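Local coordinates for prophenoloxidase b (Marsupenaeus japonicus, PDB 3WKY), which is the inactive precursor of a type 3 copper phenoloxidase, and once activated probably hydroxylates monophenols and oxidises o-diphenols at a dicopper-oxygen centre, at residues 67-70 and 75-78; 181-184 and 189-192; 261-266 and 387-392; 367-370 and 375-378. All coordinates share one frame; numbering follows the deposited sequence. Where two conformers were deposited one is given.

Interaction 1: residues 67-70 and 75-78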
loop_
_atom_site.group_PDB
_atom_site.type_symbol
_atom_site.label_atom_id
_atom_site.label_comp_id
_atom_site.label_asym_id
_atom_site.label_seq_id
_atom_site.Cartn_x
_atom_site.Cartn_y
_atom_site.Cartn_z
ATOM N N ILE A 67 5.144 29.907 26.974
ATOM C CA ILE A 67 5.293 28.536 26.493
ATOM C C ILE A 67 5.889 27.702 27.621
ATOM O O ILE A 67 6.479 28.258 28.556
ATOM C CB ILE A 67 6.201 28.433 25.238
ATOM C CG1 ILE A 67 7.623 28.901 25.545
ATOM C CG2 ILE A 67 5.598 29.206 24.046
ATOM C CD1 ILE A 67 8.603 28.679 24.396
ATOM N N PRO A 68 5.734 26.371 27.547
ATOM C CA PRO A 68 6.339 25.525 28.585
ATOM C C PRO A 68 7.863 25.477 28.494
ATOM O O PRO A 68 8.444 25.919 27.498
ATOM C CB PRO A 68 5.767 24.130 28.275
ATOM C CG PRO A 68 4.530 24.379 27.467
ATOM C CD PRO A 68 4.846 25.603 26.653
ATOM N N PHE A 69 8.503 24.944 29.538
ATOM C CA PHE A 69 9.903 24.539 29.459
ATOM C C PHE A 69 9.960 23.194 28.740
ATOM O O PHE A 69 9.452 22.178 29.247
ATOM C CB PHE A 69 10.495 24.398 30.876
ATOM C CG PHE A 69 11.792 23.629 30.941
ATOM C CD1 PHE A 69 12.858 23.949 30.116
ATOM C CD2 PHE A 69 11.958 22.602 31.876
ATOM C CE1 PHE A 69 14.050 23.242 30.182
ATOM C CE2 PHE A 69 13.152 21.899 31.958
ATOM C CZ PHE A 69 14.200 22.211 31.111
ATOM N N PHE A 70 10.572 23.186 27.562
ATOM C CA PHE A 70 10.688 21.970 26.770
ATOM C C PHE A 70 12.018 21.295 27.068
ATOM O O PHE A 70 13.040 21.565 26.426
ATOM C CB PHE A 70 10.529 22.307 25.292
ATOM C CG PHE A 70 9.143 22.753 24.937
ATOM C CD1 PHE A 70 8.044 22.014 25.348
ATOM C CD2 PHE A 70 8.934 23.934 24.247
ATOM C CE1 PHE A 70 6.756 22.428 25.043
ATOM C CE2 PHE A 70 7.654 24.350 23.935
ATOM C CZ PHE A 70 6.566 23.601 24.337
ATOM N N GLN A 75 17.962 24.188 23.186
ATOM C CA GLN A 75 17.927 25.603 23.518
ATOM C C GLN A 75 17.260 25.850 24.876
ATOM O O GLN A 75 17.756 26.652 25.679
ATOM C CB GLN A 75 17.243 26.405 22.400
ATOM C CG GLN A 75 18.072 26.504 21.118
ATOM C CD GLN A 75 17.833 25.359 20.129
ATOM O OE1 GLN A 75 17.046 24.441 20.380
ATOM N NE2 GLN A 75 18.517 25.420 18.991
ATOM N N HIS A 76 16.159 25.154 25.145
ATOM C CA HIS A 76 15.479 25.299 26.428
ATOM C C HIS A 76 16.358 24.795 27.577
ATOM O O HIS A 76 16.426 25.434 28.628
ATOM C CB HIS A 76 14.130 24.575 26.440
ATOM C CG HIS A 76 13.017 25.345 25.794
ATOM N ND1 HIS A 76 11.801 25.547 26.411
ATOM C CD2 HIS A 76 12.934 25.965 24.591
ATOM C CE1 HIS A 76 11.018 26.256 25.617
ATOM N NE2 HIS A 76 11.677 26.516 24.503
ATOM N N SER A 77 17.016 23.655 27.384
ATOM C CA SER A 77 17.866 23.132 28.445
ATOM C C SER A 77 19.063 24.054 28.715
ATOM O O SER A 77 19.450 24.222 29.873
ATOM C CB SER A 77 18.309 21.687 28.173
ATOM O OG SER A 77 19.015 21.585 26.957
ATOM N N GLN A 78 19.619 24.665 27.671
ATOM C CA GLN A 78 20.739 25.585 27.857
ATOM C C GLN A 78 20.305 26.808 28.667
ATOM O O GLN A 78 21.086 27.357 29.446
ATOM C CB GLN A 78 21.337 26.016 26.511
ATOM C CG GLN A 78 22.649 26.810 26.636
ATOM C CD GLN A 78 23.776 25.987 27.243
ATOM O OE1 GLN A 78 24.067 24.884 26.787
ATOM N NE2 GLN A 78 24.412 26.525 28.277
#
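H76 lays its imidazole under CB of F70, with P68 O and I67 CD1 at its edge, in the all-alpha domain of the hemocyanin fold, where a loop turns back on the first turn of helix 74-89 that follows it. It is a worked example of a helix residue plugging the bend that leads into its own helix. The CB of F70 lies over one face of the imidazole, 3.9 Å from the ring centroid and 23° off its normal, a CH-pi contact. The two side chains lie side by side and point the same way, but their ring planes are 40° apart, an oblique pair. At the imidazole edge, the CG1 branch of I67 carries CD1 to within 3.6 Å of CE1 of H76. F69 takes another route. Its CG is anti to the backbone N (chi1 164°), and the side chain runs past that of H76 in the opposite direction, turning its ring edge to the first turn, with CE1 3.6 Å from O of H76. Beyond it, the same phenyl ring packs on A110 and A114 of helix 109-122, while the backbone N of H76 is held by the side chain of N73. P68 O lies in the imidazole plane, 3.2 Å from CE1 of H76, and F70 N stands 2.9 Å from ND1 of H76.

Interaction 2: residues 181-184 and 189-192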
loop_
_atom_site.group_PDB
_atom_site.type_symbol
_atom_site.label_atom_id
_atom_site.label_comp_id
_atom_site.label_asym_id
_atom_site.label_seq_id
_atom_site.Cartn_x
_atom_site.Cartn_y
_atom_site.Cartn_z
ATOM N N SER A 181 -11.200 2.170 24.920
ATOM C CA SER A 181 -9.783 2.501 24.820
ATOM C C SER A 181 -9.004 1.763 25.905
ATOM O O SER A 181 -8.888 2.253 27.029
ATOM C CB SER A 181 -9.602 4.012 24.973
ATOM O OG SER A 181 -8.238 4.389 24.934
ATOM N N PRO A 182 -8.478 0.578 25.578
ATOM C CA PRO A 182 -7.744 -0.204 26.582
ATOM C C PRO A 182 -6.631 0.610 27.263
ATOM O O PRO A 182 -6.424 0.447 28.465
ATOM C CB PRO A 182 -7.145 -1.344 25.759
ATOM C CG PRO A 182 -8.151 -1.572 24.665
ATOM C CD PRO A 182 -8.700 -0.185 24.333
ATOM N N GLU A 183 -5.947 1.482 26.527
ATOM C CA GLU A 183 -4.854 2.249 27.144
ATOM C C GLU A 183 -5.323 3.164 28.267
ATOM O O GLU A 183 -4.542 3.522 29.148
ATOM C CB GLU A 183 -4.090 3.063 26.103
ATOM C CG GLU A 183 -3.302 2.203 25.139
ATOM C CD GLU A 183 -2.205 1.402 25.822
ATOM O OE1 GLU A 183 -1.742 1.790 26.929
ATOM O OE2 GLU A 183 -1.795 0.382 25.234
ATOM N N HIS A 184 -6.596 3.551 28.234
ATOM C CA HIS A 184 -7.136 4.401 29.292
ATOM C C HIS A 184 -7.255 3.657 30.627
ATOM O O HIS A 184 -7.313 4.303 31.676
ATOM C CB HIS A 184 -8.478 5.022 28.885
ATOM C CG HIS A 184 -8.949 6.089 29.820
ATOM N ND1 HIS A 184 -9.939 5.873 30.754
ATOM C CD2 HIS A 184 -8.549 7.374 29.983
ATOM C CE1 HIS A 184 -10.139 6.984 31.445
ATOM N NE2 HIS A 184 -9.308 7.908 30.999
ATOM N N TRP A 189 -2.390 5.562 36.472
ATOM C CA TRP A 189 -0.998 5.364 36.851
ATOM C C TRP A 189 -0.111 6.313 36.053
ATOM O O TRP A 189 0.718 7.022 36.630
ATOM C CB TRP A 189 -0.623 3.899 36.616
ATOM C CG TRP A 189 0.596 3.350 37.346
ATOM C CD1 TRP A 189 0.618 2.758 38.586
ATOM C CD2 TRP A 189 1.944 3.280 36.847
ATOM N NE1 TRP A 189 1.901 2.339 38.889
ATOM C CE2 TRP A 189 2.733 2.653 37.843
ATOM C CE3 TRP A 189 2.562 3.687 35.653
ATOM C CZ2 TRP A 189 4.111 2.432 37.685
ATOM C CZ3 TRP A 189 3.922 3.473 35.497
ATOM C CH2 TRP A 189 4.680 2.835 36.500
ATOM N N ARG A 190 -0.295 6.360 34.731
ATOM C CA ARG A 190 0.495 7.267 33.903
ATOM C C ARG A 190 0.286 8.737 34.297
ATOM O O ARG A 190 1.211 9.548 34.218
ATOM C CB ARG A 190 0.149 7.087 32.408
ATOM C CG ARG A 190 0.584 5.742 31.801
ATOM C CD ARG A 190 0.605 5.856 30.258
ATOM N NE ARG A 190 -0.711 6.321 29.820
ATOM C CZ ARG A 190 -1.689 5.516 29.403
ATOM N NH1 ARG A 190 -1.485 4.209 29.266
ATOM N NH2 ARG A 190 -2.869 6.029 29.081
ATOM N N GLU A 191 -0.925 9.077 34.721
ATOM C CA GLU A 191 -1.256 10.464 35.039
ATOM C C GLU A 191 -1.077 10.793 36.525
ATOM O O GLU A 191 -1.286 11.930 36.937
ATOM C CB GLU A 191 -2.674 10.785 34.557
ATOM C CG GLU A 191 -2.779 10.757 33.009
ATOM C CD GLU A 191 -4.201 10.868 32.479
ATOM O OE1 GLU A 191 -5.144 11.055 33.281
ATOM O OE2 GLU A 191 -4.380 10.775 31.239
ATOM N N ASP A 192 -0.654 9.805 37.309
ATOM C CA ASP A 192 -0.428 10.003 38.748
ATOM C C ASP A 192 0.467 11.220 38.966
ATOM O O ASP A 192 1.571 11.295 38.425
ATOM C CB ASP A 192 0.214 8.753 39.361
ATOM C CG ASP A 192 0.441 8.883 40.868
ATOM O OD1 ASP A 192 1.298 9.690 41.282
ATOM O OD2 ASP A 192 -0.223 8.163 41.639
#
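This is a salt bridge combined with a two-nitrogen arginine-to-carbonyl contact, both made to the same residue, and it joins the loop before helix 187-190 to the end of that helix in the copper-containing domain. R190 presents the end of its guanidinium to E183, and both terminal nitrogens converge on one oxygen: NH2 donates to O of E183 at 3.0 Å and NH1 to O of E183 at 3.1 Å. Neither bond is straight, as expected when two N-H groups share one acceptor, and both donors reach that carbonyl from the same face of its plane. The E183 chain, bent at chi2 (-63°), folds back so that OE1 lies 3.4 Å from NH1 of R190, a longer salt bridge with the carboxylate and guanidinium planes 43° apart. Both side chains are also tied to helix 218-239, E183 OE1 by a salt bridge to R237 and R190 NH1 by a hydrogen bond to Y233 OH. NE of R190 donates to the carbonyl of R389, and the side chain rests on P391 and F394. The R190 side chain lies about 12 Å from the dicopper cluster, an end-on arginine grip on one backbone carbonyl within the hemocyanin-type copper domain.

Interaction 3: residues 261-266 and 387-392. With NA (sodium ion), chain P.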
loop_
_atom_site.group_PDB
_atom_site.type_symbol
_atom_site.label_atom_id
_atom_site.label_comp_id
_atom_site.label_asym_id
_atom_site.label_seq_id
_atom_site.Cartn_x
_atom_site.Cartn_y
_atom_site.Cartn_z
ATOM N N PRO A 261 -4.357 15.032 26.139
ATOM C CA PRO A 261 -4.016 15.248 27.557
ATOM C C PRO A 261 -5.072 15.993 28.387
ATOM O O PRO A 261 -5.122 15.814 29.613
ATOM C CB PRO A 261 -2.713 16.069 27.483
ATOM C CG PRO A 261 -2.760 16.741 26.131
ATOM C CD PRO A 261 -3.422 15.716 25.224
ATOM N N HIS A 262 -5.896 16.807 27.735
ATOM C CA HIS A 262 -6.865 17.658 28.436
ATOM C C HIS A 262 -6.192 18.550 29.485
ATOM O O HIS A 262 -6.650 18.634 30.624
ATOM C CB HIS A 262 -7.985 16.810 29.054
ATOM C CG HIS A 262 -8.843 16.117 28.037
ATOM N ND1 HIS A 262 -8.540 14.872 27.529
ATOM C CD2 HIS A 262 -9.981 16.508 27.417
ATOM C CE1 HIS A 262 -9.461 14.522 26.647
ATOM N NE2 HIS A 262 -10.349 15.493 26.566
ATOM N N LEU A 263 -5.100 19.199 29.089
ATOM C CA LEU A 263 -4.347 20.105 29.967
ATOM C C LEU A 263 -4.183 21.469 29.317
ATOM O O LEU A 263 -3.981 21.560 28.103
ATOM C CB LEU A 263 -2.953 19.547 30.256
ATOM C CG LEU A 263 -2.857 18.234 31.040
ATOM C CD1 LEU A 263 -1.398 17.816 31.159
ATOM C CD2 LEU A 263 -3.497 18.357 32.425
ATOM N N THR A 264 -4.233 22.526 30.129
ATOM C CA THR A 264 -4.039 23.894 29.649
ATOM C C THR A 264 -3.103 24.610 30.616
ATOM O O THR A 264 -3.315 24.546 31.832
ATOM C CB THR A 264 -5.379 24.651 29.601
ATOM O OG1 THR A 264 -6.307 23.931 28.770
ATOM C CG2 THR A 264 -5.198 26.072 29.058
ATOM N N THR A 265 -2.070 25.276 30.100
ATOM C CA THR A 265 -1.109 25.951 30.991
ATOM C C THR A 265 -1.720 27.214 31.586
ATOM O O THR A 265 -2.781 27.657 31.150
ATOM C CB THR A 265 0.194 26.364 30.284
ATOM O OG1 THR A 265 -0.055 27.474 29.403
ATOM C CG2 THR A 265 0.795 25.199 29.504
ATOM N N GLY A 266 -1.034 27.795 32.568
ATOM C CA GLY A 266 -1.525 28.982 33.244
ATOM C C GLY A 266 -1.519 30.210 32.360
ATOM O O GLY A 266 -2.104 31.239 32.711
ATOM N N ALA A 387 5.300 14.178 30.328
ATOM C CA ALA A 387 5.493 13.152 29.288
ATOM C C ALA A 387 5.000 11.763 29.682
ATOM O O ALA A 387 4.461 11.031 28.848
ATOM C CB ALA A 387 6.954 13.092 28.839
ATOM N N VAL A 388 5.160 11.402 30.957
ATOM C CA VAL A 388 4.745 10.075 31.438
ATOM C C VAL A 388 3.236 9.808 31.253
ATOM O O VAL A 388 2.816 8.658 31.111
ATOM C CB VAL A 388 5.201 9.871 32.905
ATOM C CG1 VAL A 388 4.646 8.569 33.509
ATOM C CG2 VAL A 388 6.727 9.863 32.963
ATOM N N ARG A 389 2.428 10.866 31.217
ATOM C CA ARG A 389 0.988 10.742 30.966
ATOM C C ARG A 389 0.658 10.001 29.665
ATOM O O ARG A 389 -0.348 9.296 29.585
ATOM C CB ARG A 389 0.328 12.130 30.889
ATOM C CG ARG A 389 0.376 12.953 32.195
ATOM C CD ARG A 389 -0.213 14.356 31.971
ATOM N NE ARG A 389 -1.616 14.332 31.548
ATOM C CZ ARG A 389 -2.657 14.472 32.370
ATOM N NH1 ARG A 389 -2.472 14.619 33.681
ATOM N NH2 ARG A 389 -3.890 14.457 31.884
ATOM N N ASP A 390 1.492 10.193 28.645
ATOM C CA ASP A 390 1.182 9.734 27.281
ATOM C C ASP A 390 1.541 8.261 27.146
ATOM O O ASP A 390 2.660 7.872 27.479
ATOM C CB ASP A 390 2.002 10.574 26.285
ATOM C CG ASP A 390 1.515 10.462 24.846
ATOM O OD1 ASP A 390 1.113 9.357 24.413
ATOM O OD2 ASP A 390 1.575 11.488 24.123
ATOM N N PRO A 391 0.598 7.416 26.669
ATOM C CA PRO A 391 0.982 6.007 26.479
ATOM C C PRO A 391 2.223 5.832 25.600
ATOM O O PRO A 391 2.976 4.868 25.782
ATOM C CB PRO A 391 -0.260 5.375 25.818
ATOM C CG PRO A 391 -1.060 6.580 25.258
ATOM C CD PRO A 391 -0.805 7.667 26.282
ATOM N N VAL A 392 2.449 6.751 24.663
ATOM C CA VAL A 392 3.612 6.607 23.799
ATOM C C VAL A 392 4.926 6.814 24.553
ATOM O O VAL A 392 5.980 6.382 24.086
ATOM C CB VAL A 392 3.544 7.514 22.547
ATOM C CG1 VAL A 392 4.091 8.926 22.845
ATOM C CG2 VAL A 392 4.327 6.882 21.408
HETATM NA NA NA P . 2.591 28.185 28.680
#
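L263 lays its CD1 methyl over one face of the R389 guanidinium, 3.5 Å above the plane and displaced toward its rim, with NE of R389 the nearest atom. The two side chains approach from opposite directions, the leucine from the long loop after helix 218-239 and the arginine from the turn before helix 391-409. In R389 the chain runs extended to CD and then bends at chi3 (61°), which swings the flat group across the leucine; CD2 of L263 also comes within 4.0 Å of NH2 of R389. The example shows how an arginine can be buried by covering its face with aliphatic carbon while NH2 and NE make weak bonds to oxygen. Here NH2 of R389 donates to O of P261 at 2.9 Å, but the N-H to acceptor angle of 124° makes this bond weak. E191 gives the same nitrogen a long, weak ion pair, and NE bonds weakly to Y259 OH. Farther along the loop, OG1 of T265 binds a sodium ion at 2.8 Å. Beyond the arginine, D390 is the N-cap of helix 391-409: its OD1 accepts from N of V392 at 2.9 Å, while OD2 makes a salt bridge with R274. The turn packs between this loop and helix 193-205, where R389 meets N196 and V388 meets L195 and H199, a residue of the copper pocket, while A387 touches H361 of helix 356-365.

Interaction 4: residues 367-370 and 375-378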
loop_
_atom_site.group_PDB
_atom_site.type_symbol
_atom_site.label_atom_id
_atom_site.label_comp_id
_atom_site.label_asym_id
_atom_site.label_seq_id
_atom_site.Cartn_x
_atom_site.Cartn_y
_atom_site.Cartn_z
ATOM N N SER A 367 4.404 15.688 16.482
ATOM C CA SER A 367 3.892 14.880 15.369
ATOM C C SER A 367 2.504 15.278 14.841
ATOM O O SER A 367 2.110 14.868 13.743
ATOM C CB SER A 367 3.948 13.382 15.710
ATOM O OG SER A 367 3.133 13.070 16.826
ATOM N N HIS A 368 1.773 16.085 15.605
ATOM C CA HIS A 368 0.486 16.620 15.153
ATOM C C HIS A 368 0.677 17.744 14.145
ATOM O O HIS A 368 -0.271 18.105 13.444
ATOM C CB HIS A 368 -0.280 17.190 16.348
ATOM C CG HIS A 368 0.437 18.321 17.011
ATOM N ND1 HIS A 368 1.553 18.131 17.800
ATOM C CD2 HIS A 368 0.240 19.662 16.952
ATOM C CE1 HIS A 368 2.000 19.303 18.217
ATOM N NE2 HIS A 368 1.221 20.247 17.717
ATOM N N ASP A 369 1.881 18.319 14.099
ATOM C CA ASP A 369 2.187 19.454 13.196
ATOM C C ASP A 369 3.711 19.542 12.985
ATOM O O ASP A 369 4.355 20.505 13.411
ATOM C CB ASP A 369 1.612 20.743 13.814
ATOM C CG ASP A 369 1.840 21.987 12.957
ATOM O OD1 ASP A 369 2.044 21.877 11.731
ATOM O OD2 ASP A 369 1.814 23.091 13.534
ATOM N N PRO A 370 4.302 18.509 12.349
ATOM C CA PRO A 370 5.766 18.376 12.321
ATOM C C PRO A 370 6.491 19.372 11.426
ATOM O O PRO A 370 7.703 19.544 11.593
ATOM C CB PRO A 370 5.981 16.946 11.797
ATOM C CG PRO A 370 4.772 16.691 10.937
ATOM C CD PRO A 370 3.634 17.369 11.694
ATOM N N SER A 375 0.887 26.817 13.514
ATOM C CA SER A 375 1.087 27.683 14.675
ATOM C C SER A 375 0.615 27.029 15.961
ATOM O O SER A 375 -0.193 27.591 16.696
ATOM C CB SER A 375 0.360 29.015 14.482
ATOM O OG SER A 375 0.819 29.652 13.315
ATOM N N THR A 376 1.120 25.835 16.233
ATOM C CA THR A 376 0.629 25.086 17.386
ATOM C C THR A 376 1.645 24.925 18.487
ATOM O O THR A 376 2.838 25.155 18.286
ATOM C CB THR A 376 0.230 23.667 16.991
ATOM O OG1 THR A 376 1.380 23.000 16.455
ATOM C CG2 THR A 376 -0.880 23.690 15.961
ATOM N N THR A 377 1.128 24.478 19.633
ATOM C CA THR A 377 1.882 24.124 20.826
ATOM C C THR A 377 2.465 22.699 20.710
ATOM O O THR A 377 2.123 21.956 19.801
ATOM C CB THR A 377 0.944 24.205 22.068
ATOM O OG1 THR A 377 -0.268 23.473 21.810
ATOM C CG2 THR A 377 0.561 25.647 22.366
ATOM N N SER A 378 3.349 22.321 21.623
ATOM C CA SER A 378 3.872 20.953 21.648
ATOM C C SER A 378 2.938 20.033 22.436
ATOM O O SER A 378 2.118 20.499 23.236
ATOM C CB SER A 378 5.267 20.930 22.265
ATOM O OG SER A 378 5.655 19.612 22.638
HETATM O O HOH W 1 3.379 25.148 14.561
#
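Two irregular backbones face each other across a short loop, D369 and T376 bringing their CA atoms to 7.2 Å, too far apart for direct backbone pairing, so side chains and one water span the gap. T376 OG1 is the hub. It donates to OD2 of D369 at 3.0 Å, using the anti lone pair of that carboxylate oxygen, and accepts from NE2 of H368, also at 3.0 Å. The hydroxyl thus links imidazole and carboxylate, its two bonds fixing the rotation of the threonine. With chi1 at 62°, CG of H368 sits between the backbone N and the carbonyl carbon, and the ring reaches out edge-first to meet T376 coming from the opposite direction. The hydroxyl lies 25° out of the imidazole plane. NE2 of H368 also makes a weak bond to O of T377, 2.8 Å long but bent to 120°, so one N-H is divided between two acceptors. Water 1 adds a second bridge, donating to OD2 of D369 at 2.8 Å and accepting from the backbone N of T376. D369 is held from the loop as well: N of K373 bonds to its OD1 and N of H374 to its OD2. This surrounds the carboxylate with donors and would favour its charged form. O of S375 accepts from H262 of a second subunit, whose F260 packs on T376. The Asp-Thr-His hydrogen-bond network closes the loop between helices 356-365 and 391-409 of the hemocyanin-type copper domain, at a subunit interface.

Overall arrangement
Interactions 1 and 3 are buried, whereas interactions 2 and 4 are only partly so, and interaction 4 lies farthest from the chain's centre. Interactions 2 and 3 are direct neighbours, touching through the arginine of one and the turn of the other, so R190 holds the turn that carries R389. Interaction 1, in the all-alpha domain, touches interaction 4 of the copper domain where CE1 of F70 packs 3.5 Å from CB of S378. Interactions 3 and 4 also meet between subunits, through H262 and S375. The chemistry follows place: ring and aliphatic packing round a histidine in 1, a salt bridge and paired carbonyl bonds in 2, leucine over guanidinium with a weak carbonyl bond in 3, a hydroxyl-and-water network in 4.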